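Long-range contact in integrase (Enterobacteria phage lambda, PDB 1AE9), which integrates phage DNA into the host genome by site-specific recombination and, with excisionase, excises the prophage, here represented by its catalytic domain: residues L29-G34 and R135-R140. Numbering follows the deposited sequence.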
# COMPACT_ATOMS: atom_id res chain seq x y z
N LEU A 29 1.39 12.76 -17.86
CA LEU A 29 1.95 13.64 -16.85
C LEU A 29 3.30 13.13 -16.34
O LEU A 29 4.21 13.92 -16.08
CB LEU A 29 0.95 13.82 -15.70
CG LEU A 29 0.94 15.17 -14.98
CD1 LEU A 29 0.55 16.29 -15.96
CD2 LEU A 29 -0.04 15.13 -13.81
N ALA A 30 3.46 11.82 -16.25
CA ALA A 30 4.71 11.23 -15.79
C ALA A 30 5.85 11.51 -16.77
O ALA A 30 6.97 11.80 -16.36
CB ALA A 30 4.54 9.73 -15.62
N VAL A 31 5.56 11.40 -18.07
CA VAL A 31 6.58 11.63 -19.10
C VAL A 31 6.90 13.11 -19.31
O VAL A 31 8.07 13.47 -19.42
CB VAL A 31 6.19 10.96 -20.46
CG1 VAL A 31 7.24 11.29 -21.54
CG2 VAL A 31 6.09 9.44 -20.29
N VAL A 32 5.90 13.97 -19.31
CA VAL A 32 6.15 15.39 -19.53
C VAL A 32 6.72 16.14 -18.31
O VAL A 32 7.38 17.17 -18.47
CB VAL A 32 4.91 16.11 -20.14
CG1 VAL A 32 3.86 16.41 -19.08
CG2 VAL A 32 5.33 17.37 -20.87
N THR A 33 6.48 15.65 -17.09
CA THR A 33 7.02 16.32 -15.90
C THR A 33 8.24 15.59 -15.34
O THR A 33 9.01 16.16 -14.57
CB THR A 33 5.98 16.47 -14.75
OG1 THR A 33 5.71 15.19 -14.17
CG2 THR A 33 4.69 17.11 -15.23
N GLY A 34 8.38 14.31 -15.69
CA GLY A 34 9.50 13.51 -15.20
C GLY A 34 9.49 13.24 -13.69
O GLY A 34 10.49 12.76 -13.15
N ARG A 135 9.71 7.64 -15.80
CA ARG A 135 10.59 8.71 -15.34
C ARG A 135 11.92 8.66 -16.11
O ARG A 135 12.46 9.69 -16.51
CB ARG A 135 10.81 8.59 -13.83
CG ARG A 135 11.70 9.65 -13.20
CD ARG A 135 11.54 9.63 -11.67
NE ARG A 135 12.75 10.07 -10.96
CZ ARG A 135 13.04 11.33 -10.63
NH1 ARG A 135 12.22 12.33 -10.94
NH2 ARG A 135 14.18 11.59 -9.98
N SER A 136 12.44 7.45 -16.33
CA SER A 136 13.68 7.26 -17.08
C SER A 136 13.40 7.62 -18.54
O SER A 136 14.25 8.23 -19.20
CB SER A 136 14.14 5.80 -17.02
OG SER A 136 14.36 5.40 -15.68
N LEU A 137 12.23 7.25 -19.04
CA LEU A 137 11.86 7.57 -20.42
C LEU A 137 11.85 9.09 -20.58
O LEU A 137 12.42 9.62 -21.53
CB LEU A 137 10.51 6.96 -20.80
CG LEU A 137 9.96 7.27 -22.20
CD1 LEU A 137 10.95 6.87 -23.29
CD2 LEU A 137 8.64 6.57 -22.41
N SER A 138 11.22 9.78 -19.63
CA SER A 138 11.15 11.24 -19.62
C SER A 138 12.57 11.82 -19.75
O SER A 138 12.81 12.72 -20.55
CB SER A 138 10.52 11.72 -18.31
OG SER A 138 10.46 13.13 -18.23
N ALA A 139 13.49 11.31 -18.94
CA ALA A 139 14.88 11.78 -18.96
C ALA A 139 15.55 11.59 -20.32
O ALA A 139 16.13 12.54 -20.84
CB ALA A 139 15.69 11.07 -17.86
N ARG A 140 15.47 10.39 -20.90
CA ARG A 140 16.08 10.11 -22.20
C ARG A 140 15.49 10.96 -23.32
O ARG A 140 16.21 11.45 -24.18
CB ARG A 140 15.98 8.62 -22.56
CG ARG A 140 16.73 7.70 -21.60
CD ARG A 140 16.78 6.25 -22.11
NE ARG A 140 15.46 5.70 -22.40
CZ ARG A 140 14.72 4.99 -21.54
NH1 ARG A 140 15.16 4.75 -20.31
NH2 ARG A 140 13.53 4.53 -21.92
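Ser138 and Arg135, one helical turn apart, each donate a hydrogen bond to a backbone carbonyl in the last turn of helix 21-33 or just beyond it. Ser138 OG donates a hydrogen bond to Val31 O at 2.7 Å, approaching at a C=O...donor angle of 140° and tilted from the carbonyl plane. With OG anti to the backbone N (chi1 178°), the hydroxyl reaches across to the last turn of the neighbouring helix. Arg135 NH1 bonds to Gly34 O at 2.8 Å; this donor lies in the carbonyl plane, whereas the oxygen sits 24° out of the guanidinium plane, at its edge. The extended arginine chain runs past the same oxygen, with CG 3.3 Å from Gly34 O.

The backbone of Gly34 lies directly against the hydroxyl, with its CA 3.2 Å from Ser138 OG, and its positive phi takes the chain out of the helix. The segment axes approach to 7.7 Å. Beside the Ser138-Val31 bond, Val31 CG2 and Leu137 CD2 make a looser apolar contact at 4.4 Å, and Leu134 and Leu141 of helix 133-145 also touch Val31.

Arg135 and nearby Arg36 and His157 are predicted active-site residues of this tyrosine recombinase domain. Two carbonyls, Gly34 O on NH1 and Leu155 O on NH2, would restrain the Arg135 guanidinium beside Arg36, an arrangement consistent with the paired arginines that bind the scissile phosphate in this family.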